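Local coordinates for D-alanyl transferase DltD (Enterococcus faecium TX0133A04, PDB 6PFX), which probably transfers D-alanine in the D-alanylation of lipoteichoic acid, a modification of the Gram-positive cell wall, at residues K30-G44 and S88-I101. Residues are numbered along the deposited sequence; the frame is centred on the assembly and turned at random.
Sequences KNYALSEKQYIPFFG and SAGDAMKNKKVVFI
K96 reaches across to the turn between helix 28-35 and strand 39-43, where its NZ donates to Y39 O at 2.7 Å and to L34 O at 2.8 Å. Bends at chi3 and chi4 bring NZ round to meet both carbonyls from a little out of their planes. Two waters also lie within bonding range of NZ, one donating onward to K37 O and the other, 3.1 Å from NZ, weakly to S35 O; carbonyls and waters must share three N-H groups. A second lysine, K30 in helix 28-35, meets S88 at the end of helix 79-89: K30 NZ donates to S88 OG (2.8 Å) while also bonding N31 OD1 and forming a salt bridge with D27. N31 adds a weak bond, ND2 to S88 O, bent to 135° at the hydrogen.

Between the strands, three backbone bonds, V99 N to P41 O, F43 N to V99 O and I101 N to F43 O, fix a parallel pairing whose axes differ by 14°. On one face of this sheet V99 CB stands 3.8 Å from the F42 ring centroid, 7° off the normal, a CH-pi contact. On the other, V98 CG1 meets the in-plane edge of F43 at CD2 (3.6 Å), and M93 SD touches both L34 CD1 (3.9 Å) and P41 CG (4.1 Å).

This joins adjacent central strands of the SGNH-hydrolase-like parallel sheet, strand 39-43 also being hydrogen-bonded through its backbone to strand 68-71, F42 with F70; the geometry implies that lysine ammonium groups tie down the turn and helix ends, whereas backbone bonds and apolar packing hold the core.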
ATOM      1  N   LYS A  30      -2.748   9.642 -12.929  1.00 17.66           N
ATOM      2  CA  LYS A  30      -1.947   9.555 -11.712  1.00 16.77           C
ATOM      3  C   LYS A  30      -0.615  10.290 -11.862  1.00 15.80           C
ATOM      4  O   LYS A  30      -0.161  10.946 -10.919  1.00 15.29           O
ATOM      5  CB  LYS A  30      -1.764   8.091 -11.297  1.00 15.50           C
ATOM      6  CG  LYS A  30      -0.628   7.341 -11.985  1.00 15.10           C
ATOM      7  CD  LYS A  30      -0.632   5.867 -11.575  1.00 15.78           C
ATOM      8  CE  LYS A  30       0.714   5.215 -11.739  1.00 14.94           C
ATOM      9  NZ  LYS A  30       1.247   5.413 -13.117  1.00 13.62           N
ATOM     10  N   ASN A  31       0.018  10.218 -13.041  1.00 17.40           N
ATOM     11  CA  ASN A  31       1.331  10.844 -13.202  1.00 15.94           C
ATOM     12  C   ASN A  31       1.219  12.365 -13.234  1.00 16.35           C
ATOM     13  O   ASN A  31       2.069  13.075 -12.682  1.00 16.77           O
ATOM     14  CB  ASN A  31       2.025  10.334 -14.466  1.00 15.44           C
ATOM     15  CG  ASN A  31       2.347   8.854 -14.411  1.00 18.77           C
ATOM     16  OD1 ASN A  31       2.054   8.159 -13.430  1.00 17.06           O
ATOM     17  ND2 ASN A  31       2.949   8.358 -15.476  1.00 17.81           N
ATOM     18  N   TYR A  32       0.186  12.888 -13.892  1.00 14.26           N
ATOM     19  CA  TYR A  32      -0.052  14.321 -13.836  1.00 15.73           C
ATOM     20  C   TYR A  32      -0.304  14.761 -12.400  1.00 16.76           C
ATOM     21  O   TYR A  32       0.276  15.742 -11.918  1.00 16.59           O
ATOM     22  CB  TYR A  32      -1.246  14.692 -14.710  1.00 15.68           C
ATOM     23  CG  TYR A  32      -1.600  16.157 -14.604  1.00 16.47           C
ATOM     24  CD1 TYR A  32      -0.782  17.118 -15.154  1.00 16.44           C
ATOM     25  CD2 TYR A  32      -2.737  16.574 -13.933  1.00 23.48           C
ATOM     26  CE1 TYR A  32      -1.090  18.457 -15.060  1.00 22.95           C
ATOM     27  CE2 TYR A  32      -3.056  17.905 -13.833  1.00 28.88           C
ATOM     28  CZ  TYR A  32      -2.229  18.845 -14.402  1.00 27.68           C
ATOM     29  OH  TYR A  32      -2.547  20.176 -14.300  1.00 30.05           O
ATOM     30  N   ALA A  33      -1.181  14.046 -11.699  1.00 16.61           N
ATOM     31  CA  ALA A  33      -1.507  14.435 -10.338  1.00 17.47           C
ATOM     32  C   ALA A  33      -0.263  14.416  -9.466  1.00 15.40           C
ATOM     33  O   ALA A  33      -0.012  15.358  -8.708  1.00 15.82           O
ATOM     34  CB  ALA A  33      -2.574  13.504  -9.773  1.00 16.74           C
ATOM     35  N   LEU A  34       0.524  13.335  -9.553  1.00 13.92           N
ATOM     36  CA  LEU A  34       1.737  13.232  -8.747  1.00 16.01           C
ATOM     37  C   LEU A  34       2.725  14.346  -9.073  1.00 16.94           C
ATOM     38  O   LEU A  34       3.497  14.758  -8.197  1.00 15.26           O
ATOM     39  CB  LEU A  34       2.373  11.853  -8.934  1.00 18.58           C
ATOM     40  CG  LEU A  34       1.567  10.713  -8.306  1.00 17.68           C
ATOM     41  CD1 LEU A  34       2.084   9.350  -8.730  1.00 21.13           C
ATOM     42  CD2 LEU A  34       1.575  10.825  -6.783  1.00 22.49           C
ATOM     43  N   SER A  35       2.693  14.875 -10.303  1.00 16.59           N
ATOM     44  CA  SER A  35       3.569  15.991 -10.647  1.00 14.34           C
ATOM     45  C   SER A  35       3.214  17.275  -9.910  1.00 18.13           C
ATOM     46  O   SER A  35       4.053  18.180  -9.847  1.00 21.54           O
ATOM     47  CB  SER A  35       3.592  16.243 -12.162  1.00 20.01           C
ATOM     48  OG  SER A  35       2.503  17.035 -12.618  1.00 20.61           O
ATOM     49  N   GLU A  36       2.006  17.374  -9.352  1.00 16.03           N
ATOM     50  CA  GLU A  36       1.596  18.557  -8.611  1.00 16.24           C
ATOM     51  C   GLU A  36       2.031  18.444  -7.158  1.00 17.82           C
ATOM     52  O   GLU A  36       1.934  17.373  -6.543  1.00 15.20           O
ATOM     53  CB  GLU A  36       0.081  18.745  -8.663  1.00 17.73           C
ATOM     54  CG  GLU A  36      -0.496  18.832 -10.060  1.00 20.20           C
ATOM     55  CD  GLU A  36      -1.998  19.079 -10.066  1.00 30.46           C
ATOM     56  OE1 GLU A  36      -2.561  19.471  -9.018  1.00 33.74           O
ATOM     57  OE2 GLU A  36      -2.621  18.885 -11.130  1.00 40.39           O
ATOM     58  N   LYS A  37       2.496  19.568  -6.611  1.00 18.15           N
ATOM     59  CA  LYS A  37       2.998  19.598  -5.243  1.00 19.28           C
ATOM     60  C   LYS A  37       1.936  19.161  -4.251  1.00 19.33           C
ATOM     61  O   LYS A  37       2.256  18.535  -3.232  1.00 21.73           O
ATOM     62  CB  LYS A  37       3.432  21.024  -4.901  1.00 25.51           C
ATOM     63  CG  LYS A  37       4.081  21.209  -3.544  1.00 31.24           C
ATOM     64  CD  LYS A  37       4.302  22.703  -3.280  1.00 42.08           C
ATOM     65  CE  LYS A  37       5.013  22.970  -1.957  1.00 56.64           C
ATOM     66  NZ  LYS A  37       6.497  22.964  -2.095  1.00 57.19           N
ATOM     67  N   GLN A  38       0.666  19.451  -4.546  1.00 17.90           N
ATOM     68  CA  GLN A  38      -0.379  19.273  -3.546  1.00 16.91           C
ATOM     69  C   GLN A  38      -0.733  17.808  -3.336  1.00 16.44           C
ATOM     70  O   GLN A  38      -1.226  17.449  -2.265  1.00 16.29           O
ATOM     71  CB  GLN A  38      -1.637  20.047  -3.931  1.00 16.48           C
ATOM     72  CG  GLN A  38      -2.310  19.540  -5.192  1.00 23.22           C
ATOM     73  CD  GLN A  38      -3.631  20.230  -5.480  1.00 30.21           C
ATOM     74  OE1 GLN A  38      -4.364  20.605  -4.565  1.00 35.20           O
ATOM     75  NE2 GLN A  38      -3.946  20.386  -6.761  1.00 30.82           N
ATOM     76  N   TYR A  39      -0.524  16.956  -4.339  1.00 14.33           N
ATOM     77  CA  TYR A  39      -0.953  15.563  -4.255  1.00 12.98           C
ATOM     78  C   TYR A  39       0.150  14.690  -3.674  1.00 13.33           C
ATOM     79  O   TYR A  39       1.243  14.585  -4.244  1.00 14.51           O
ATOM     80  CB  TYR A  39      -1.411  15.037  -5.616  1.00 13.95           C
ATOM     81  CG  TYR A  39      -2.771  15.551  -5.967  1.00 14.74           C
ATOM     82  CD1 TYR A  39      -3.892  15.112  -5.280  1.00 15.94           C
ATOM     83  CD2 TYR A  39      -2.937  16.488  -6.968  1.00 15.93           C
ATOM     84  CE1 TYR A  39      -5.137  15.596  -5.578  1.00 18.38           C
ATOM     85  CE2 TYR A  39      -4.177  16.971  -7.278  1.00 19.20           C
ATOM     86  CZ  TYR A  39      -5.277  16.530  -6.578  1.00 20.03           C
ATOM     87  OH  TYR A  39      -6.526  17.014  -6.879  1.00 21.83           O
ATOM     88  N   ILE A  40      -0.152  14.055  -2.547  1.00 13.85           N
ATOM     89  CA  ILE A  40       0.775  13.180  -1.839  1.00 10.57           C
ATOM     90  C   ILE A  40       0.279  11.742  -2.007  1.00 11.46           C
ATOM     91  O   ILE A  40      -0.855  11.437  -1.614  1.00 11.77           O
ATOM     92  CB  ILE A  40       0.885  13.561  -0.348  1.00 13.13           C
ATOM     93  CG1 ILE A  40       1.466  14.975  -0.176  1.00 16.99           C
ATOM     94  CG2 ILE A  40       1.676  12.484   0.422  1.00 14.30           C
ATOM     95  CD1 ILE A  40       2.853  15.208  -0.812  1.00 14.75           C
ATOM     96  N   PRO A  41       1.075  10.841  -2.584  1.00 12.84           N
ATOM     97  CA  PRO A  41       0.570   9.472  -2.779  1.00 11.42           C
ATOM     98  C   PRO A  41       0.462   8.734  -1.451  1.00 11.76           C
ATOM     99  O   PRO A  41       1.359   8.812  -0.606  1.00 12.36           O
ATOM    100  CB  PRO A  41       1.610   8.834  -3.711  1.00 10.85           C
ATOM    101  CG  PRO A  41       2.880   9.579  -3.402  1.00 13.05           C
ATOM    102  CD  PRO A  41       2.443  11.008  -3.124  1.00 11.89           C
ATOM    103  N   PHE A  42      -0.689   8.081  -1.250  1.00 13.51           N
ATOM    104  CA  PHE A  42      -0.940   7.175  -0.130  1.00 12.47           C
ATOM    105  C   PHE A  42      -1.096   5.775  -0.725  1.00 15.54           C
ATOM    106  O   PHE A  42      -2.076   5.496  -1.430  1.00 13.07           O
ATOM    107  CB  PHE A  42      -2.216   7.546   0.622  1.00 14.29           C
ATOM    108  CG  PHE A  42      -2.068   8.663   1.631  1.00 11.91           C
ATOM    109  CD1 PHE A  42      -1.617   9.924   1.264  1.00 11.62           C
ATOM    110  CD2 PHE A  42      -2.435   8.445   2.955  1.00 12.18           C
ATOM    111  CE1 PHE A  42      -1.511  10.945   2.208  1.00 12.67           C
ATOM    112  CE2 PHE A  42      -2.353   9.449   3.888  1.00 10.93           C
ATOM    113  CZ  PHE A  42      -1.895  10.710   3.522  1.00 13.21           C
ATOM    114  N   PHE A  43      -0.118   4.916  -0.465  1.00 11.00           N
ATOM    115  CA  PHE A  43      -0.117   3.540  -0.931  1.00 12.16           C
ATOM    116  C   PHE A  43      -0.645   2.628   0.164  1.00 14.17           C
ATOM    117  O   PHE A  43      -0.423   2.857   1.357  1.00 12.78           O
ATOM    118  CB  PHE A  43       1.297   3.080  -1.305  1.00 12.12           C
ATOM    119  CG  PHE A  43       1.882   3.800  -2.489  1.00 13.16           C
ATOM    120  CD1 PHE A  43       1.621   3.368  -3.782  1.00 18.27           C
ATOM    121  CD2 PHE A  43       2.701   4.906  -2.314  1.00 12.54           C
ATOM    122  CE1 PHE A  43       2.156   4.036  -4.869  1.00 17.27           C
ATOM    123  CE2 PHE A  43       3.223   5.574  -3.398  1.00 14.05           C
ATOM    124  CZ  PHE A  43       2.962   5.132  -4.673  1.00 15.02           C
ATOM    125  N   GLY A  44      -1.316   1.564  -0.257  1.00 16.17           N
ATOM    126  CA  GLY A  44      -1.863   0.628   0.697  1.00 13.09           C
ATOM    127  C   GLY A  44      -2.775  -0.386   0.047  1.00 18.84           C
ATOM    128  O   GLY A  44      -2.409  -0.998  -0.958  1.00 23.01           O
ATOM    129  N   SER A  88       6.082   3.337 -13.028  1.00 15.54           N
ATOM    130  CA  SER A  88       5.480   3.924 -14.218  1.00 12.95           C
ATOM    131  C   SER A  88       5.245   5.419 -14.054  1.00 16.10           C
ATOM    132  O   SER A  88       5.113   6.131 -15.053  1.00 20.18           O
ATOM    133  CB  SER A  88       4.164   3.218 -14.554  1.00 15.30           C
ATOM    134  OG  SER A  88       3.180   3.417 -13.548  1.00 17.53           O
ATOM    135  N   ALA A  89       5.185   5.913 -12.819  1.00 16.04           N
ATOM    136  CA  ALA A  89       5.136   7.352 -12.611  1.00 17.69           C
ATOM    137  C   ALA A  89       6.473   8.007 -12.921  1.00 19.66           C
ATOM    138  O   ALA A  89       6.515   9.210 -13.205  1.00 21.26           O
ATOM    139  CB  ALA A  89       4.707   7.652 -11.176  1.00 18.49           C
ATOM    140  N   GLY A  90       7.562   7.245 -12.873  1.00 19.75           N
ATOM    141  CA  GLY A  90       8.862   7.790 -13.220  1.00 23.45           C
ATOM    142  C   GLY A  90       9.192   9.033 -12.423  1.00 20.98           C
ATOM    143  O   GLY A  90       9.036   9.078 -11.192  1.00 19.92           O
ATOM    144  N   ASP A  91       9.641  10.068 -13.140  1.00 20.98           N
ATOM    145  CA  ASP A  91      10.129  11.277 -12.497  1.00 20.19           C
ATOM    146  C   ASP A  91       9.038  12.045 -11.767  1.00 15.11           C
ATOM    147  O   ASP A  91       9.362  12.948 -10.989  1.00 17.76           O
ATOM    148  CB  ASP A  91      10.761  12.223 -13.524  1.00 27.48           C
ATOM    149  CG  ASP A  91      12.129  11.771 -13.969  1.00 38.37           C
ATOM    150  OD1 ASP A  91      12.676  10.836 -13.346  1.00 39.81           O
ATOM    151  OD2 ASP A  91      12.658  12.350 -14.940  1.00 44.29           O
ATOM    152  N   ALA A  92       7.762  11.752 -12.036  1.00 15.95           N
ATOM    153  CA  ALA A  92       6.693  12.438 -11.320  1.00 16.17           C
ATOM    154  C   ALA A  92       6.802  12.199  -9.824  1.00 18.94           C
ATOM    155  O   ALA A  92       6.331  13.016  -9.027  1.00 19.18           O
ATOM    156  CB  ALA A  92       5.329  11.994 -11.850  1.00 20.12           C
ATOM    157  N   MET A  93       7.432  11.098  -9.423  1.00 16.63           N
ATOM    158  CA  MET A  93       7.586  10.783  -8.014  1.00 13.28           C
ATOM    159  C   MET A  93       8.850  11.352  -7.393  1.00 17.30           C
ATOM    160  O   MET A  93       9.020  11.245  -6.178  1.00 16.72           O
ATOM    161  CB  MET A  93       7.615   9.262  -7.820  1.00 19.84           C
ATOM    162  CG  MET A  93       6.297   8.618  -8.046  1.00 22.02           C
ATOM    163  SD  MET A  93       5.283   8.802  -6.580  1.00 26.29           S
ATOM    164  CE  MET A  93       6.120   7.727  -5.399  1.00 22.78           C
ATOM    165  N   LYS A  94       9.745  11.942  -8.173  1.00 14.89           N
ATOM    166  CA  LYS A  94      11.030  12.336  -7.620  1.00 14.34           C
ATOM    167  C   LYS A  94      10.836  13.289  -6.444  1.00 16.43           C
ATOM    168  O   LYS A  94      10.099  14.277  -6.534  1.00 16.30           O
ATOM    169  CB  LYS A  94      11.876  13.003  -8.708  1.00 17.76           C
ATOM    170  CG  LYS A  94      13.291  13.360  -8.247  1.00 26.52           C
ATOM    171  CD  LYS A  94      14.113  14.030  -9.334  1.00 39.21           C
ATOM    172  CE  LYS A  94      15.506  14.366  -8.821  1.00 45.92           C
ATOM    173  NZ  LYS A  94      16.326  15.043  -9.861  1.00 53.73           N
ATOM    174  N   ASN A  95      11.495  12.982  -5.331  1.00 14.60           N
ATOM    175  CA  ASN A  95      11.589  13.844  -4.164  1.00 13.94           C
ATOM    176  C   ASN A  95      10.274  14.018  -3.414  1.00 14.75           C
ATOM    177  O   ASN A  95      10.228  14.791  -2.457  1.00 17.58           O
ATOM    178  CB  ASN A  95      12.133  15.241  -4.513  1.00 17.62           C
ATOM    179  CG  ASN A  95      13.551  15.207  -5.022  1.00 25.53           C
ATOM    180  OD1 ASN A  95      13.876  15.837  -6.027  1.00 30.41           O
ATOM    181  ND2 ASN A  95      14.411  14.495  -4.315  1.00 20.97           N
ATOM    182  N   LYS A  96       9.207  13.333  -3.797  1.00 14.85           N
ATOM    183  CA  LYS A  96       7.956  13.509  -3.078  1.00 12.25           C
ATOM    184  C   LYS A  96       7.966  12.815  -1.717  1.00 11.73           C
ATOM    185  O   LYS A  96       8.635  11.800  -1.494  1.00 12.40           O
ATOM    186  CB  LYS A  96       6.787  12.982  -3.912  1.00 18.51           C
ATOM    187  CG  LYS A  96       6.523  13.803  -5.175  1.00 24.00           C
ATOM    188  CD  LYS A  96       5.255  13.375  -5.893  1.00 26.38           C
ATOM    189  CE  LYS A  96       4.004  13.877  -5.186  1.00 17.41           C
ATOM    190  NZ  LYS A  96       3.617  15.303  -5.421  1.00 15.89           N
ATOM    191  N   LYS A  97       7.199  13.382  -0.798  1.00  9.56           N
ATOM    192  CA  LYS A  97       6.802  12.642   0.389  1.00  9.28           C
ATOM    193  C   LYS A  97       5.748  11.598   0.040  1.00 11.36           C
ATOM    194  O   LYS A  97       4.912  11.792  -0.849  1.00 11.31           O
ATOM    195  CB  LYS A  97       6.280  13.606   1.452  1.00 11.32           C
ATOM    196  CG  LYS A  97       7.388  14.470   2.060  1.00 12.36           C
ATOM    197  CD  LYS A  97       6.821  15.340   3.156  1.00 14.99           C
ATOM    198  CE  LYS A  97       7.874  16.180   3.820  1.00 15.68           C
ATOM    199  NZ  LYS A  97       8.426  17.147   2.840  1.00 18.47           N
ATOM    200  N   VAL A  98       5.808  10.475   0.769  1.00 10.33           N
ATOM    201  CA  VAL A  98       4.988   9.290   0.533  1.00 11.20           C
ATOM    202  C   VAL A  98       4.484   8.753   1.866  1.00  9.63           C
ATOM    203  O   VAL A  98       5.222   8.725   2.855  1.00 10.13           O
ATOM    204  CB  VAL A  98       5.812   8.191  -0.172  1.00 12.69           C
ATOM    205  CG1 VAL A  98       4.972   6.944  -0.405  1.00 11.09           C
ATOM    206  CG2 VAL A  98       6.407   8.724  -1.481  1.00 10.87           C
ATOM    207  N   VAL A  99       3.233   8.305   1.890  1.00 10.33           N
ATOM    208  CA  VAL A  99       2.684   7.541   3.003  1.00 11.76           C
ATOM    209  C   VAL A  99       2.375   6.158   2.463  1.00 11.77           C
ATOM    210  O   VAL A  99       1.744   6.026   1.410  1.00 10.96           O
ATOM    211  CB  VAL A  99       1.415   8.198   3.567  1.00  9.19           C
ATOM    212  CG1 VAL A  99       0.815   7.405   4.736  1.00 11.33           C
ATOM    213  CG2 VAL A  99       1.714   9.576   4.052  1.00 11.14           C
ATOM    214  N   PHE A 100       2.833   5.133   3.168  1.00 10.66           N
ATOM    215  CA  PHE A 100       2.684   3.755   2.714  1.00  7.85           C
ATOM    216  C   PHE A 100       2.170   2.920   3.878  1.00  8.90           C
ATOM    217  O   PHE A 100       2.851   2.798   4.897  1.00  9.55           O
ATOM    218  CB  PHE A 100       4.033   3.212   2.216  1.00 10.28           C
ATOM    219  CG  PHE A 100       3.947   1.903   1.457  1.00 10.01           C
ATOM    220  CD1 PHE A 100       3.658   0.736   2.118  1.00 10.92           C
ATOM    221  CD2 PHE A 100       4.168   1.846   0.077  1.00 11.26           C
ATOM    222  CE1 PHE A 100       3.592  -0.469   1.425  1.00 12.40           C
ATOM    223  CE2 PHE A 100       4.091   0.642  -0.616  1.00 11.53           C
ATOM    224  CZ  PHE A 100       3.806  -0.506   0.058  1.00 13.75           C
ATOM    225  N   ILE A 101       1.009   2.292   3.705  1.00 10.78           N
ATOM    226  CA  ILE A 101       0.426   1.424   4.727  1.00 10.04           C
ATOM    227  C   ILE A 101       0.807  -0.017   4.399  1.00 10.90           C
ATOM    228  O   ILE A 101       0.413  -0.534   3.347  1.00 12.07           O
ATOM    229  CB  ILE A 101      -1.103   1.572   4.778  1.00 13.27           C
ATOM    230  CG1 ILE A 101      -1.564   3.030   4.735  1.00 15.80           C
ATOM    231  CG2 ILE A 101      -1.642   0.876   6.025  1.00 14.60           C
ATOM    232  CD1 ILE A 101      -1.119   3.850   5.850  1.00 20.43           C
TER
HETATM  233  O   HOH W   1       5.504  17.255  -6.987  1.00 28.02           O
HETATM  234  O   HOH W   2       4.657  17.053  -3.471  1.00 20.85           O